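Long-range contacts in lovastatin nonaketide synthase, polyketide synthase component (Aspergillus terreus, PDB 7CPX), which builds dihydromonacolin L, the polyketide precursor of lovastatin, by repeated condensation and reduction of malonyl units with one methylation, working as a homodimer with the partner protein LovC: residues 1835-1840 with 1913-1918; 1850-1855 with 2143-2148; 1867-1872 with 1918-1923; 1871-1876 with 2129-2134. The protein carries 2 engineered substitutions. All coordinates share one frame; numbering follows the deposited sequence.

Contact 1. Residues 1835-1840 with 1913-1918; sequences RAPVAL and ASIVHV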
# COMPACT_ATOMS: atom_id res chain seq x y z
N ARG A 1835 -39.79 42.94 0.47
CA ARG A 1835 -40.93 43.01 -0.42
C ARG A 1835 -40.90 41.98 -1.54
O ARG A 1835 -41.92 41.80 -2.22
CB ARG A 1835 -41.03 44.42 -1.04
CG ARG A 1835 -41.28 45.51 -0.02
CD ARG A 1835 -41.14 46.89 -0.64
NE ARG A 1835 -39.77 47.16 -1.06
CZ ARG A 1835 -39.38 48.28 -1.66
NH1 ARG A 1835 -40.23 49.26 -1.93
NH2 ARG A 1835 -38.10 48.42 -2.00
N ALA A 1836 -39.77 41.30 -1.75
CA ALA A 1836 -39.67 40.25 -2.75
C ALA A 1836 -39.42 38.92 -2.07
O ALA A 1836 -38.55 38.85 -1.18
CB ALA A 1836 -38.54 40.55 -3.74
N PRO A 1837 -40.13 37.85 -2.42
CA PRO A 1837 -39.89 36.56 -1.77
C PRO A 1837 -38.45 36.10 -1.95
O PRO A 1837 -37.97 35.93 -3.07
CB PRO A 1837 -40.88 35.62 -2.47
CG PRO A 1837 -41.94 36.51 -3.00
CD PRO A 1837 -41.26 37.78 -3.37
N VAL A 1838 -37.77 35.92 -0.83
CA VAL A 1838 -36.40 35.42 -0.81
C VAL A 1838 -36.34 34.24 0.15
O VAL A 1838 -36.63 34.39 1.34
CB VAL A 1838 -35.40 36.51 -0.39
CG1 VAL A 1838 -34.02 35.91 -0.17
CG2 VAL A 1838 -35.34 37.60 -1.44
N ALA A 1839 -35.94 33.09 -0.36
CA ALA A 1839 -35.89 31.86 0.42
C ALA A 1839 -34.46 31.56 0.84
O ALA A 1839 -33.52 31.66 0.04
CB ALA A 1839 -36.45 30.69 -0.38
N LEU A 1840 -34.29 31.19 2.11
CA LEU A 1840 -33.00 30.76 2.63
C LEU A 1840 -32.83 29.29 2.27
O LEU A 1840 -33.05 28.39 3.08
CB LEU A 1840 -32.93 31.00 4.14
CG LEU A 1840 -31.62 30.71 4.85
CD1 LEU A 1840 -30.41 30.98 3.97
CD2 LEU A 1840 -31.54 31.55 6.11
N ALA A 1913 -38.98 31.54 3.44
CA ALA A 1913 -38.71 32.75 2.70
C ALA A 1913 -39.17 33.98 3.47
O ALA A 1913 -40.07 33.90 4.32
CB ALA A 1913 -39.38 32.73 1.33
N SER A 1914 -38.54 35.11 3.17
CA SER A 1914 -38.97 36.38 3.76
C SER A 1914 -40.45 36.61 3.51
O SER A 1914 -41.15 37.19 4.35
CB SER A 1914 -38.14 37.53 3.18
OG SER A 1914 -38.35 37.65 1.78
N ILE A 1915 -40.94 36.18 2.35
CA ILE A 1915 -42.36 36.26 2.01
C ILE A 1915 -42.82 34.87 1.60
O ILE A 1915 -42.20 34.23 0.75
CB ILE A 1915 -42.62 37.28 0.89
CG1 ILE A 1915 -42.08 38.66 1.31
CG2 ILE A 1915 -44.11 37.37 0.59
CD1 ILE A 1915 -42.27 39.74 0.27
N VAL A 1916 -43.91 34.41 2.21
CA VAL A 1916 -44.44 33.08 1.98
C VAL A 1916 -45.88 33.21 1.50
O VAL A 1916 -46.57 34.18 1.81
CB VAL A 1916 -44.37 32.22 3.26
CG1 VAL A 1916 -45.30 31.02 3.16
CG2 VAL A 1916 -42.94 31.78 3.52
N HIS A 1917 -46.33 32.21 0.75
CA HIS A 1917 -47.72 32.10 0.31
C HIS A 1917 -48.23 30.75 0.80
O HIS A 1917 -47.95 29.72 0.18
CB HIS A 1917 -47.83 32.25 -1.20
CG HIS A 1917 -47.12 33.45 -1.74
ND1 HIS A 1917 -47.59 34.73 -1.58
CD2 HIS A 1917 -45.96 33.56 -2.44
CE1 HIS A 1917 -46.76 35.58 -2.16
NE2 HIS A 1917 -45.76 34.89 -2.68
N VAL A 1918 -48.98 30.76 1.90
CA VAL A 1918 -49.37 29.53 2.58
C VAL A 1918 -50.86 29.56 2.87
O VAL A 1918 -51.42 30.61 3.20
CB VAL A 1918 -48.58 29.33 3.88
CG1 VAL A 1918 -48.95 30.40 4.90
CG2 VAL A 1918 -48.82 27.94 4.45

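Contact 2. Residues 1850-1855 with 2143-2148; sequences FLESAE and RVRSID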
# COMPACT_ATOMS: atom_id res chain seq x y z
N PHE A 1850 -28.00 29.51 1.45
CA PHE A 1850 -27.82 30.77 0.75
C PHE A 1850 -29.18 31.39 0.47
O PHE A 1850 -30.18 30.68 0.31
CB PHE A 1850 -27.05 30.58 -0.57
CG PHE A 1850 -27.63 29.51 -1.45
CD1 PHE A 1850 -28.82 29.71 -2.12
CD2 PHE A 1850 -26.96 28.32 -1.63
CE1 PHE A 1850 -29.35 28.73 -2.93
CE2 PHE A 1850 -27.48 27.33 -2.44
CZ PHE A 1850 -28.68 27.54 -3.10
N LEU A 1851 -29.21 32.71 0.39
CA LEU A 1851 -30.42 33.42 0.00
C LEU A 1851 -30.62 33.30 -1.50
O LEU A 1851 -29.68 33.52 -2.27
CB LEU A 1851 -30.34 34.89 0.41
CG LEU A 1851 -30.17 35.15 1.91
CD1 LEU A 1851 -29.91 36.62 2.17
CD2 LEU A 1851 -31.40 34.68 2.67
N GLU A 1852 -31.83 32.96 -1.92
CA GLU A 1852 -32.15 32.86 -3.34
C GLU A 1852 -33.52 33.47 -3.58
O GLU A 1852 -34.33 33.61 -2.67
CB GLU A 1852 -32.12 31.41 -3.83
CG GLU A 1852 -33.21 30.52 -3.25
CD GLU A 1852 -33.24 29.15 -3.90
OE1 GLU A 1852 -32.31 28.84 -4.68
OE2 GLU A 1852 -34.19 28.39 -3.63
N SER A 1853 -33.77 33.84 -4.84
CA SER A 1853 -35.06 34.41 -5.19
C SER A 1853 -36.14 33.34 -5.14
O SER A 1853 -36.01 32.28 -5.76
CB SER A 1853 -35.00 35.02 -6.59
OG SER A 1853 -36.24 35.59 -6.94
N ALA A 1854 -37.20 33.61 -4.38
CA ALA A 1854 -38.31 32.69 -4.21
C ALA A 1854 -39.54 33.11 -5.01
O ALA A 1854 -40.64 32.61 -4.75
CB ALA A 1854 -38.66 32.56 -2.73
N GLU A 1855 -39.38 34.02 -5.96
CA GLU A 1855 -40.51 34.51 -6.74
C GLU A 1855 -41.23 33.35 -7.41
O GLU A 1855 -40.63 32.59 -8.17
CB GLU A 1855 -40.03 35.52 -7.78
CG GLU A 1855 -39.46 36.79 -7.19
CD GLU A 1855 -38.88 37.71 -8.24
OE1 GLU A 1855 -38.78 37.29 -9.41
OE2 GLU A 1855 -38.52 38.86 -7.91
N ARG A 2143 -29.10 34.95 -4.35
CA ARG A 2143 -28.72 34.02 -5.41
C ARG A 2143 -29.92 33.81 -6.33
O ARG A 2143 -30.89 33.15 -5.96
CB ARG A 2143 -28.25 32.70 -4.81
CG ARG A 2143 -27.75 31.69 -5.82
CD ARG A 2143 -26.92 30.61 -5.14
NE ARG A 2143 -26.57 29.53 -6.05
CZ ARG A 2143 -25.77 28.52 -5.73
NH1 ARG A 2143 -25.20 28.44 -4.54
NH2 ARG A 2143 -25.52 27.58 -6.64
N VAL A 2144 -29.83 34.36 -7.54
CA VAL A 2144 -30.95 34.35 -8.47
C VAL A 2144 -31.45 32.92 -8.67
O VAL A 2144 -30.68 31.96 -8.58
CB VAL A 2144 -30.55 34.97 -9.82
CG1 VAL A 2144 -31.72 34.95 -10.78
CG2 VAL A 2144 -30.06 36.40 -9.62
N ARG A 2145 -32.75 32.78 -8.92
CA ARG A 2145 -33.38 31.50 -9.17
C ARG A 2145 -33.81 31.41 -10.63
O ARG A 2145 -34.19 32.41 -11.24
CB ARG A 2145 -34.60 31.30 -8.26
CG ARG A 2145 -35.44 30.07 -8.59
CD ARG A 2145 -36.67 29.97 -7.72
NE ARG A 2145 -36.40 29.34 -6.43
CZ ARG A 2145 -37.33 28.95 -5.57
NH1 ARG A 2145 -38.62 29.10 -5.84
NH2 ARG A 2145 -36.96 28.38 -4.43
N SER A 2146 -33.73 30.20 -11.18
CA SER A 2146 -34.15 29.98 -12.55
C SER A 2146 -35.64 30.27 -12.70
O SER A 2146 -36.44 30.02 -11.79
CB SER A 2146 -33.84 28.55 -12.99
OG SER A 2146 -34.19 28.35 -14.34
N ILE A 2147 -36.01 30.79 -13.87
CA ILE A 2147 -37.40 31.13 -14.12
C ILE A 2147 -38.29 29.91 -13.98
O ILE A 2147 -39.42 29.99 -13.48
CB ILE A 2147 -37.55 31.78 -15.51
CG1 ILE A 2147 -38.92 32.43 -15.66
CG2 ILE A 2147 -37.34 30.75 -16.59
CD1 ILE A 2147 -39.09 33.68 -14.85
N ASP A 2148 -37.80 28.75 -14.42
CA ASP A 2148 -38.56 27.50 -14.38
C ASP A 2148 -38.13 26.61 -13.22
O ASP A 2148 -38.35 25.39 -13.27
CB ASP A 2148 -38.42 26.75 -15.70
CG ASP A 2148 -36.98 26.42 -16.03
OD1 ASP A 2148 -36.08 26.80 -15.26
OD2 ASP A 2148 -36.74 25.76 -17.07

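Contact 3. Residues 1867-1872 with 1918-1923; sequences ETKTIY and VRPDYI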
# COMPACT_ATOMS: atom_id res chain seq x y z
N GLU A 1867 -57.47 30.94 -0.83
CA GLU A 1867 -57.14 32.03 0.09
C GLU A 1867 -55.71 31.90 0.61
O GLU A 1867 -55.44 32.06 1.80
CB GLU A 1867 -58.14 32.09 1.24
CG GLU A 1867 -59.59 32.18 0.80
CD GLU A 1867 -60.55 32.21 1.97
OE1 GLU A 1867 -60.09 32.16 3.13
OE2 GLU A 1867 -61.78 32.27 1.73
N THR A 1868 -54.79 31.61 -0.30
CA THR A 1868 -53.39 31.50 0.08
C THR A 1868 -52.91 32.83 0.64
O THR A 1868 -52.74 33.80 -0.09
CB THR A 1868 -52.53 31.08 -1.11
OG1 THR A 1868 -53.02 29.85 -1.65
CG2 THR A 1868 -51.08 30.89 -0.69
N LYS A 1869 -52.68 32.87 1.95
CA LYS A 1869 -52.28 34.10 2.62
C LYS A 1869 -50.81 34.39 2.37
O LYS A 1869 -49.98 33.48 2.34
CB LYS A 1869 -52.54 33.99 4.12
CG LYS A 1869 -53.94 33.52 4.50
CD LYS A 1869 -55.02 34.47 4.00
CE LYS A 1869 -54.95 35.82 4.70
NZ LYS A 1869 -56.09 36.70 4.33
N THR A 1870 -50.51 35.67 2.20
CA THR A 1870 -49.14 36.14 2.02
C THR A 1870 -48.61 36.61 3.37
O THR A 1870 -49.15 37.55 3.96
CB THR A 1870 -49.08 37.27 0.99
OG1 THR A 1870 -49.58 36.79 -0.27
CG2 THR A 1870 -47.65 37.77 0.82
N ILE A 1871 -47.57 35.95 3.85
CA ILE A 1871 -46.96 36.24 5.14
C ILE A 1871 -45.60 36.87 4.88
O ILE A 1871 -44.71 36.23 4.31
CB ILE A 1871 -46.83 34.97 6.00
CG1 ILE A 1871 -48.19 34.28 6.13
CG2 ILE A 1871 -46.27 35.33 7.37
CD1 ILE A 1871 -48.12 32.96 6.86
N TYR A 1872 -45.44 38.12 5.29
CA TYR A 1872 -44.14 38.79 5.25
C TYR A 1872 -43.39 38.39 6.52
O TYR A 1872 -43.68 38.89 7.61
CB TYR A 1872 -44.33 40.30 5.15
CG TYR A 1872 -45.17 40.73 3.97
CD1 TYR A 1872 -46.55 40.72 4.04
CD2 TYR A 1872 -44.58 41.14 2.78
CE1 TYR A 1872 -47.33 41.11 2.97
CE2 TYR A 1872 -45.35 41.53 1.71
CZ TYR A 1872 -46.72 41.51 1.80
OH TYR A 1872 -47.49 41.90 0.73
N VAL A 1918 -48.98 30.76 1.90
CA VAL A 1918 -49.37 29.53 2.58
C VAL A 1918 -50.86 29.56 2.87
O VAL A 1918 -51.42 30.61 3.20
CB VAL A 1918 -48.58 29.33 3.88
CG1 VAL A 1918 -48.95 30.40 4.90
CG2 VAL A 1918 -48.82 27.94 4.45
N ARG A 1919 -51.51 28.40 2.76
CA ARG A 1919 -52.94 28.31 2.99
C ARG A 1919 -53.26 28.68 4.44
O ARG A 1919 -52.44 28.47 5.34
CB ARG A 1919 -53.45 26.91 2.68
CG ARG A 1919 -53.99 26.75 1.27
CD ARG A 1919 -54.65 25.39 1.05
NE ARG A 1919 -53.68 24.32 0.85
CZ ARG A 1919 -53.47 23.30 1.67
NH1 ARG A 1919 -54.18 23.15 2.78
NH2 ARG A 1919 -52.54 22.40 1.37
N PRO A 1920 -54.45 29.22 4.70
CA PRO A 1920 -54.80 29.59 6.08
C PRO A 1920 -54.81 28.41 7.03
O PRO A 1920 -54.63 28.60 8.24
CB PRO A 1920 -56.21 30.20 5.94
CG PRO A 1920 -56.34 30.56 4.50
CD PRO A 1920 -55.53 29.55 3.75
N ASP A 1921 -55.02 27.19 6.53
CA ASP A 1921 -55.05 26.02 7.40
C ASP A 1921 -53.74 25.83 8.15
O ASP A 1921 -53.72 25.16 9.19
CB ASP A 1921 -55.35 24.76 6.58
CG ASP A 1921 -56.65 24.88 5.79
OD1 ASP A 1921 -57.56 25.59 6.26
OD2 ASP A 1921 -56.75 24.26 4.72
N TYR A 1922 -52.64 26.40 7.65
CA TYR A 1922 -51.32 26.27 8.25
C TYR A 1922 -50.88 27.56 8.95
O TYR A 1922 -49.68 27.80 9.09
CB TYR A 1922 -50.30 25.86 7.20
CG TYR A 1922 -50.63 24.59 6.47
CD1 TYR A 1922 -50.27 23.35 6.99
CD2 TYR A 1922 -51.30 24.62 5.25
CE1 TYR A 1922 -50.57 22.18 6.32
CE2 TYR A 1922 -51.60 23.45 4.58
CZ TYR A 1922 -51.24 22.24 5.11
OH TYR A 1922 -51.54 21.08 4.44
N ILE A 1923 -51.83 28.38 9.37
CA ILE A 1923 -51.54 29.69 9.95
C ILE A 1923 -52.24 29.80 11.29
O ILE A 1923 -53.42 29.47 11.41
CB ILE A 1923 -51.98 30.84 9.02
CG1 ILE A 1923 -51.44 30.62 7.61
CG2 ILE A 1923 -51.51 32.17 9.57
CD1 ILE A 1923 -51.82 31.71 6.64

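Contact 4. Residues 1871-1876 with 2129-2134; sequences IYVHFS and ISWPRE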
# COMPACT_ATOMS: atom_id res chain seq x y z
N ILE A 1871 -47.57 35.95 3.85
CA ILE A 1871 -46.96 36.24 5.14
C ILE A 1871 -45.60 36.87 4.88
O ILE A 1871 -44.71 36.23 4.31
CB ILE A 1871 -46.83 34.97 6.00
CG1 ILE A 1871 -48.19 34.28 6.13
CG2 ILE A 1871 -46.27 35.33 7.37
CD1 ILE A 1871 -48.12 32.96 6.86
N TYR A 1872 -45.44 38.12 5.29
CA TYR A 1872 -44.14 38.79 5.25
C TYR A 1872 -43.39 38.39 6.52
O TYR A 1872 -43.68 38.89 7.61
CB TYR A 1872 -44.33 40.30 5.15
CG TYR A 1872 -45.17 40.73 3.97
CD1 TYR A 1872 -46.55 40.72 4.04
CD2 TYR A 1872 -44.58 41.14 2.78
CE1 TYR A 1872 -47.33 41.11 2.97
CE2 TYR A 1872 -45.35 41.53 1.71
CZ TYR A 1872 -46.72 41.51 1.80
OH TYR A 1872 -47.49 41.90 0.73
N VAL A 1873 -42.44 37.48 6.37
CA VAL A 1873 -41.83 36.81 7.51
C VAL A 1873 -40.81 37.73 8.16
O VAL A 1873 -39.91 38.27 7.49
CB VAL A 1873 -41.18 35.49 7.07
CG1 VAL A 1873 -40.59 34.77 8.27
CG2 VAL A 1873 -42.19 34.61 6.37
N HIS A 1874 -40.94 37.93 9.47
CA HIS A 1874 -39.93 38.60 10.28
C HIS A 1874 -38.95 37.60 10.88
O HIS A 1874 -37.75 37.85 10.91
CB HIS A 1874 -40.59 39.40 11.40
CG HIS A 1874 -41.41 40.56 10.92
ND1 HIS A 1874 -42.26 40.48 9.84
CD2 HIS A 1874 -41.51 41.82 11.39
CE1 HIS A 1874 -42.84 41.65 9.65
NE2 HIS A 1874 -42.40 42.48 10.58
N PHE A 1875 -39.47 36.46 11.35
CA PHE A 1875 -38.65 35.42 11.95
C PHE A 1875 -39.12 34.06 11.44
O PHE A 1875 -40.30 33.87 11.15
CB PHE A 1875 -38.72 35.47 13.48
CG PHE A 1875 -38.32 36.79 14.06
CD1 PHE A 1875 -37.00 37.06 14.36
CD2 PHE A 1875 -39.27 37.77 14.30
CE1 PHE A 1875 -36.63 38.28 14.89
CE2 PHE A 1875 -38.91 38.99 14.83
CZ PHE A 1875 -37.59 39.25 15.12
N SER A 1876 -38.18 33.13 11.35
CA SER A 1876 -38.51 31.80 10.84
C SER A 1876 -37.57 30.77 11.42
O SER A 1876 -36.52 31.10 11.98
CB SER A 1876 -38.44 31.75 9.31
OG SER A 1876 -37.11 31.94 8.85
N ILE A 2129 -34.03 32.47 12.35
CA ILE A 2129 -33.58 33.49 11.42
C ILE A 2129 -34.45 34.72 11.57
O ILE A 2129 -35.68 34.63 11.58
CB ILE A 2129 -33.63 32.96 9.98
CG1 ILE A 2129 -32.71 31.76 9.80
CG2 ILE A 2129 -33.27 34.07 9.01
CD1 ILE A 2129 -33.29 30.70 8.91
N SER A 2130 -33.81 35.88 11.67
CA SER A 2130 -34.48 37.17 11.76
C SER A 2130 -34.44 37.81 10.37
O SER A 2130 -33.40 38.33 9.95
CB SER A 2130 -33.82 38.06 12.80
OG SER A 2130 -34.33 39.38 12.74
N TRP A 2131 -35.56 37.75 9.67
CA TRP A 2131 -35.62 38.28 8.31
C TRP A 2131 -35.67 39.80 8.34
O TRP A 2131 -36.55 40.37 9.01
CB TRP A 2131 -36.83 37.73 7.59
CG TRP A 2131 -36.69 36.30 7.19
CD1 TRP A 2131 -37.19 35.22 7.85
CD2 TRP A 2131 -35.99 35.80 6.05
NE1 TRP A 2131 -36.85 34.07 7.18
CE2 TRP A 2131 -36.11 34.39 6.08
CE3 TRP A 2131 -35.27 36.39 5.02
CZ2 TRP A 2131 -35.55 33.58 5.10
CZ3 TRP A 2131 -34.71 35.58 4.05
CH2 TRP A 2131 -34.85 34.19 4.10
N PRO A 2132 -34.77 40.50 7.65
CA PRO A 2132 -34.85 41.97 7.62
C PRO A 2132 -36.16 42.42 7.00
O PRO A 2132 -36.69 41.80 6.08
CB PRO A 2132 -33.64 42.37 6.77
CG PRO A 2132 -33.34 41.18 5.95
CD PRO A 2132 -33.68 40.00 6.80
N ARG A 2133 -36.69 43.53 7.53
CA ARG A 2133 -37.97 44.05 7.09
C ARG A 2133 -37.89 45.38 6.36
O ARG A 2133 -38.81 45.71 5.60
CB ARG A 2133 -38.91 44.22 8.29
CG ARG A 2133 -39.25 42.91 9.00
CD ARG A 2133 -39.75 41.87 8.01
NE ARG A 2133 -40.66 42.46 7.03
CZ ARG A 2133 -41.01 41.88 5.89
NH1 ARG A 2133 -40.57 40.68 5.56
NH2 ARG A 2133 -41.82 42.52 5.06
N GLU A 2134 -36.82 46.15 6.55
CA GLU A 2134 -36.64 47.40 5.85
C GLU A 2134 -35.86 47.16 4.56
O GLU A 2134 -34.94 46.34 4.53
CB GLU A 2134 -35.91 48.42 6.72
CG GLU A 2134 -36.60 48.70 8.05
CD GLU A 2134 -38.00 49.27 7.88
OE1 GLU A 2134 -38.32 49.73 6.76
OE2 GLU A 2134 -38.77 49.25 8.85

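Contact 1. Residues 1835-1840 with 1913-1918
A1839 and A1913 form a single backbone bridge with their CA atoms 3.7 Å apart, and the chains diverge on the P1837 side, where the CA of P1837 is 4.5 Å from the CA of I1915. The join is held by a reciprocal pair of bonds between V1838 and S1914. The amide N of S1914 donates to V1838 O over 2.7 Å (157° at the hydrogen), and the amide N of V1838 in turn donates to S1914 OG at 3.2 Å (145°). The second bond follows from the serine torsion: chi1 of 63° tucks OG between its own backbone N and carbonyl carbon, turned to the V1838 amide. The same hydroxyl also pairs with the carbonyl of S1833, which ties the approach to the strand into the grip.

Apolar contacts flank these bonds. The P1837 ring lies aslant to the I1915 side chain, its CG 4.0 Å from I1915 CB, while P1837 CB rests near the I1915 carbonyl. Beyond it, H1917 brings NE2 to 4.2 Å from P1837 CG, an oblique approach; its ND1 is bonded to T1870. Two methyls close the other end, A1839 CB against A1913 CB at 4.0 Å. R1835 turns outward to a salt bridge with D1832.

Strand 1838-1842 is thereby laid against A1913 and S1914, just ahead of strand 1915-1918. On its other side it pairs with strand 1849-1853 through A1839 and E1852, whereas S1914 and V1916 bond to V1873 and I1871 of strand 1869-1883, with A1907 and A1909 of strand 1901-1909 packed against V1918 and V1916.

Contact 2. Residues 1850-1855 with 2143-2148
The second strand of the β-hairpin 1838-1842/1849-1853 meets the end of strand 2139-2143, at the entry to the ketoreductase domain, where E1852 and R2143 form a single backbone bridge (CA to CA 4.2 Å). R2143 uses both its backbone polar atoms: its N donates to L1851 O at 2.6 Å, and its O receives the amide N of S1853 at 3.2 Å. Because the two partners flank E1852 and both chains advance in the same direction, this is the bonding pattern of a parallel bridge.

Two arginines then reach back from the ketoreductase side. The R2143 chain is extended from CG to NE and lies over one face of the F1850 ring. CD stands over the ring centre, 3.8 Å from the centroid, as a CH-pi contact, and CZ follows at 4.2 Å, 23° off the ring normal, giving a cation-pi contact.

This contact sets the hairpin beside the first residues of the ketoreductase domain. R2145 makes the ionic link. Its chain bends at chi3, which brings NH2 to 2.9 Å from E1852 OE2 with a nearly straight bond of 167°. The oxygen lies close to the guanidinium plane but is met from above the carboxylate plane, the two planes standing at right angles. E1852 OE2 also takes the amide of Q1841, and R2145 NH1 pairs with E2150, which fixes the guanidinium between two carboxylates.

Contact 3. Residues 1867-1872 with 1918-1923
I1871 and I1923 reach toward each other tip to tip, their CD1 methyls 3.9 Å apart, and V1918 crosses the I1871 side chain obliquely with CG1 directed at the same I1871 CD1. In V1918, chi1 of 67° puts CG1 between the backbone N and the carbonyl carbon, where it faces the isoleucine; A1907 closes on both isoleucines from strand 1901-1909.

K1869 presents its aliphatic part instead of its charge. CB and CG lie across I1923 at about a right angle, with CB 3.5 Å from I1923 CD1, and they cross P1920 in the same way, K1869 CG being 3.8 Å from P1920 CG. Bends at chi2 and chi3 then carry NZ away to a salt bridge with E1898. The same P1920 CG also meets E1867 CB, at 4.0 Å.

The frame for these side chains is the first pairing of strand 1869-1883 with strand 1915-1918. K1869 and V1918 are an antiparallel hydrogen-bonded pair: V1918 N donates to K1869 O at 2.9 Å, in the carbonyl plane (160° at the hydrogen), and K1869 N returns a more bent bond of 2.9 Å to V1918 O (132°).

After V1918 the chain leaves the pairing through a short 3-10 turn at 1920-1921, in which Y1922 N bonds to R1919 O and I1923 N to P1920 O. I1923 then enters the short strand 1923-1924, a neighbour of strand 1901-1909.

Contact 4. Residues 1871-1876 with 2129-2134
R2133 lays its CD over one face of the H1874 imidazole as a CH-pi contact, 3.4 Å from the ring centroid; the guanidinium, displaced from the ring, is nearly parallel to it (12°). Bends at chi2 and chi3 fold the arginine back over the histidine and send NH1 on to V1873 O (3.2 Å), which it meets from above the carbonyl plane.

The backbone here is irregular as well: H1874 and F1875 both face Q1893, a classic β-bulge in strand 1869-1883. Past it, S1876 and I2129 form an antiparallel hydrogen-bonded pair, with S1876 N to I2129 O and I2129 N to S1876 O both 2.9 Å. H1874 O takes the amide of W2131. The indole stands edge-on to S1876, NE1 donating to S1876 OG at 2.7 Å, and V1873 CG1 is 3.5 Å from W2131 CD1. F1875 sets CE1 3.3 Å from S2130 OG.

S1876 OG also pairs with N1912 OD1, so the buried hydroxyl can serve as acceptor and donor at once. H1874 ND1 donates to Y1872 O, nearly in the ring plane; with a guanidinium alongside, a second proton on the imidazole would probably be disfavoured.

The four contacts cluster on one side of the chain's centre. Along the sequence, the first segments run from contact 1 through contact 2 and contact 3 to contact 4, and the partners fall at 1913-1923 and 2129-2148. Contacts 1 and 4 are closest, with centres about 9 Å apart; contacts 2 and 3 are furthest, about 21 Å. Strand 1869-1883 serves contacts 3 and 4, and strand 1915-1918 joins contacts 1 and 3, which share V1918. The hairpin 1838-1842/1849-1853 links contacts 1 and 2. Together they tie the mixed β-sheet around strand 1869-1883, consistent with the inactive enoylreductase-like part of this synthase, to the start of the ketoreductase domain.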